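PDB 4V1T: LYND from Lyngbya aestuarii, which is probably an ATP-dependent YcaO cyclodehydratase that turns cysteine residues of a precursor peptide into thiazolines, and binds ADP, magnesium and zinc. Local coordinates for residues T469-A474 / H478-Q483. Residues are numbered along the deposited sequence; the frame is centred on the assembly and turned at random.
Sequences TLNEQA and HDWIPQ
Asn-471, on the short helix 467-473, faces Trp-480 and Ile-481 in the loop that follows. The CA atoms of Asn-471 and Trp-480 lie 5.9 Å apart, the closest CA pair across the two segments. After the helix the chain turns back, and residues 478-483 run alongside the helix in the reverse direction, extended from Trp-480 onward.

The Asn-471 amide grips the backbone of Ile-481 twice. Ile-481 N donates to Asn-471 OD1 at 3.1 Å, nearly straight at 168°. Asn-471 ND2 donates to Ile-481 O at 3.2 Å, with the acceptor in the plane of the amide. Asn-471 CG lies anti to its carbonyl carbon (chi1 -69°), which sends the amide out to the loop. The pair of bonds fixes the amide's flip. Ile-481 O also accepts from Arg-467 NE, at the start of the same helix.

The indole of Trp-480 lies obliquely beside the amide, their planes 24° apart. Asn-471 ND2 is 3.4 Å from Trp-480 NE1; both are donors, so they do not hydrogen-bond. Arg-526 makes a cation-pi contact with the same indole. Nearby, Leu-470 CD1 meets Ile-481 CD1 at 3.9 Å. Ile-481 is buried and also packs on Phe-459 and Tyr-464.

This is a surface helix-to-loop junction in the YcaO region, where a side-chain amide pairs with both backbone polar groups of one residue, tying helix 467-473 to the loop between it and strand 491-498.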
ATOM      1  N   THR B 469     -40.342 -18.372  24.815  1.00 56.46           N
ATOM      2  CA  THR B 469     -39.546 -18.954  25.891  1.00 56.10           C
ATOM      3  C   THR B 469     -38.185 -19.389  25.382  1.00 55.54           C
ATOM      4  O   THR B 469     -37.165 -19.165  26.033  1.00 57.62           O
ATOM      5  CB  THR B 469     -40.253 -20.167  26.514  1.00 62.32           C
ATOM      6  OG1 THR B 469     -41.548 -19.766  26.967  1.00 85.65           O
ATOM      7  CG2 THR B 469     -39.447 -20.734  27.691  1.00 61.19           C
ATOM      8  N   LEU B 470     -38.172 -20.007  24.207  1.00 48.72           N
ATOM      9  CA  LEU B 470     -36.934 -20.530  23.635  1.00 45.35           C
ATOM     10  C   LEU B 470     -35.970 -19.409  23.295  1.00 43.55           C
ATOM     11  O   LEU B 470     -34.772 -19.542  23.528  1.00 49.68           O
ATOM     12  CB  LEU B 470     -37.236 -21.378  22.402  1.00 54.80           C
ATOM     13  CG  LEU B 470     -37.989 -22.678  22.704  1.00 58.32           C
ATOM     14  CD1 LEU B 470     -38.481 -23.315  21.412  1.00 45.94           C
ATOM     15  CD2 LEU B 470     -37.116 -23.654  23.486  1.00 61.00           C
ATOM     16  N   ASN B 471     -36.492 -18.303  22.766  1.00 48.86           N
ATOM     17  CA  ASN B 471     -35.675 -17.127  22.475  1.00 46.84           C
ATOM     18  C   ASN B 471     -35.150 -16.479  23.757  1.00 52.51           C
ATOM     19  O   ASN B 471     -34.051 -15.930  23.785  1.00 56.36           O
ATOM     20  CB  ASN B 471     -36.473 -16.099  21.680  1.00 44.73           C
ATOM     21  CG  ASN B 471     -36.790 -16.561  20.265  1.00 51.95           C
ATOM     22  OD1 ASN B 471     -36.214 -17.520  19.768  1.00 49.64           O
ATOM     23  ND2 ASN B 471     -37.705 -15.863  19.607  1.00 48.44           N
ATOM     24  N   GLU B 472     -35.947 -16.535  24.814  1.00 54.72           N
ATOM     25  CA  GLU B 472     -35.549 -15.972  26.096  1.00 66.15           C
ATOM     26  C   GLU B 472     -34.470 -16.816  26.775  1.00 71.12           C
ATOM     27  O   GLU B 472     -33.638 -16.291  27.512  1.00 73.22           O
ATOM     28  CB  GLU B 472     -36.766 -15.824  27.005  1.00 62.85           C
ATOM     29  CG  GLU B 472     -36.424 -15.486  28.455  1.00 80.89           C
ATOM     30  CD  GLU B 472     -37.515 -14.701  29.149  1.00 87.31           C
ATOM     31  OE1 GLU B 472     -38.567 -14.463  28.515  1.00 70.12           O
ATOM     32  OE2 GLU B 472     -37.311 -14.316  30.324  1.00102.34           O
ATOM     33  N   GLN B 473     -34.481 -18.119  26.512  1.00 64.24           N
ATOM     34  CA  GLN B 473     -33.525 -19.035  27.115  1.00 64.49           C
ATOM     35  C   GLN B 473     -32.338 -19.315  26.193  1.00 65.71           C
ATOM     36  O   GLN B 473     -31.377 -19.959  26.599  1.00 64.65           O
ATOM     37  CB  GLN B 473     -34.220 -20.351  27.475  1.00 64.28           C
ATOM     38  CG  GLN B 473     -35.280 -20.226  28.566  1.00 78.91           C
ATOM     39  CD  GLN B 473     -34.745 -19.612  29.852  1.00 95.64           C
ATOM     40  OE1 GLN B 473     -35.439 -18.842  30.519  1.00106.33           O
ATOM     41  NE2 GLN B 473     -33.510 -19.950  30.212  1.00 98.03           N
ATOM     42  N   ALA B 474     -32.399 -18.833  24.959  1.00 69.23           N
ATOM     43  CA  ALA B 474     -31.335 -19.086  23.988  1.00 75.49           C
ATOM     44  C   ALA B 474     -30.046 -18.353  24.363  1.00 69.60           C
ATOM     45  O   ALA B 474     -30.069 -17.164  24.666  1.00 65.96           O
ATOM     46  CB  ALA B 474     -31.785 -18.676  22.593  1.00 74.31           C
ATOM     47  N   HIS B 478     -28.189 -15.925  16.974  1.00 65.18           N
ATOM     48  CA  HIS B 478     -28.617 -16.275  15.617  1.00 63.05           C
ATOM     49  C   HIS B 478     -29.599 -17.448  15.573  1.00 55.22           C
ATOM     50  O   HIS B 478     -30.041 -17.824  14.494  1.00 56.40           O
ATOM     51  CB  HIS B 478     -27.398 -16.556  14.712  1.00 57.24           C
ATOM     52  CG  HIS B 478     -26.514 -17.667  15.191  1.00 59.87           C
ATOM     53  ND1 HIS B 478     -26.942 -18.975  15.295  1.00 73.83           N
ATOM     54  CD2 HIS B 478     -25.216 -17.664  15.580  1.00 62.72           C
ATOM     55  CE1 HIS B 478     -25.948 -19.728  15.732  1.00 80.61           C
ATOM     56  NE2 HIS B 478     -24.888 -18.957  15.909  1.00 75.08           N
ATOM     57  N   ASP B 479     -29.933 -18.014  16.735  1.00 54.11           N
ATOM     58  CA  ASP B 479     -30.988 -19.031  16.830  1.00 55.58           C
ATOM     59  C   ASP B 479     -32.341 -18.396  17.169  1.00 53.07           C
ATOM     60  O   ASP B 479     -33.149 -18.978  17.886  1.00 72.72           O
ATOM     61  CB  ASP B 479     -30.631 -20.097  17.872  1.00 56.70           C
ATOM     62  CG  ASP B 479     -29.548 -21.046  17.400  1.00 54.32           C
ATOM     63  OD1 ASP B 479     -29.134 -20.971  16.230  1.00 63.88           O
ATOM     64  OD2 ASP B 479     -29.136 -21.901  18.208  1.00 55.72           O
ATOM     65  N   TRP B 480     -32.584 -17.200  16.647  1.00 51.69           N
ATOM     66  CA  TRP B 480     -33.824 -16.496  16.898  1.00 55.00           C
ATOM     67  C   TRP B 480     -34.929 -17.104  16.054  1.00 53.76           C
ATOM     68  O   TRP B 480     -34.782 -17.249  14.841  1.00 54.88           O
ATOM     69  CB  TRP B 480     -33.675 -15.015  16.572  1.00 56.88           C
ATOM     70  CG  TRP B 480     -34.884 -14.203  16.936  1.00 47.21           C
ATOM     71  CD1 TRP B 480     -35.290 -13.861  18.193  1.00 52.24           C
ATOM     72  CD2 TRP B 480     -35.830 -13.618  16.034  1.00 44.01           C
ATOM     73  NE1 TRP B 480     -36.440 -13.105  18.131  1.00 57.54           N
ATOM     74  CE2 TRP B 480     -36.789 -12.938  16.815  1.00 53.79           C
ATOM     75  CE3 TRP B 480     -35.959 -13.601  14.637  1.00 47.82           C
ATOM     76  CZ2 TRP B 480     -37.865 -12.249  16.250  1.00 50.23           C
ATOM     77  CZ3 TRP B 480     -37.029 -12.913  14.076  1.00 50.41           C
ATOM     78  CH2 TRP B 480     -37.971 -12.249  14.884  1.00 49.68           C
ATOM     79  N   ILE B 481     -36.032 -17.470  16.707  1.00 47.40           N
ATOM     80  CA  ILE B 481     -37.175 -18.047  16.013  1.00 44.82           C
ATOM     81  C   ILE B 481     -38.171 -16.941  15.718  1.00 41.71           C
ATOM     82  O   ILE B 481     -38.729 -16.371  16.647  1.00 42.03           O
ATOM     83  CB  ILE B 481     -37.862 -19.141  16.848  1.00 48.40           C
ATOM     84  CG1 ILE B 481     -36.820 -20.145  17.365  1.00 54.12           C
ATOM     85  CG2 ILE B 481     -38.940 -19.852  16.019  1.00 47.12           C
ATOM     86  CD1 ILE B 481     -37.353 -21.065  18.454  1.00 51.31           C
ATOM     87  N   PRO B 482     -38.413 -16.639  14.431  1.00 39.09           N
ATOM     88  CA  PRO B 482     -39.337 -15.546  14.157  1.00 38.57           C
ATOM     89  C   PRO B 482     -40.779 -15.934  14.400  1.00 41.19           C
ATOM     90  O   PRO B 482     -41.069 -17.111  14.600  1.00 40.59           O
ATOM     91  CB  PRO B 482     -39.104 -15.238  12.672  1.00 41.08           C
ATOM     92  CG  PRO B 482     -38.378 -16.406  12.105  1.00 41.80           C
ATOM     93  CD  PRO B 482     -38.047 -17.368  13.209  1.00 46.56           C
ATOM     94  N   GLN B 483     -41.668 -14.948  14.404  1.00 44.90           N
ATOM     95  CA  GLN B 483     -43.098 -15.209  14.462  1.00 50.45           C
ATOM     96  C   GLN B 483     -43.501 -15.982  13.209  1.00 51.80           C
ATOM     97  O   GLN B 483     -42.749 -16.029  12.230  1.00 48.89           O
ATOM     98  CB  GLN B 483     -43.894 -13.904  14.561  1.00 55.68           C
ATOM     99  CG  GLN B 483     -43.528 -13.019  15.745  1.00 51.17           C
ATOM    100  CD  GLN B 483     -44.123 -11.633  15.637  1.00 61.99           C
ATOM    101  OE1 GLN B 483     -45.048 -11.406  14.866  1.00 66.79           O
ATOM    102  NE2 GLN B 483     -43.587 -10.695  16.405  1.00 66.12           N
TER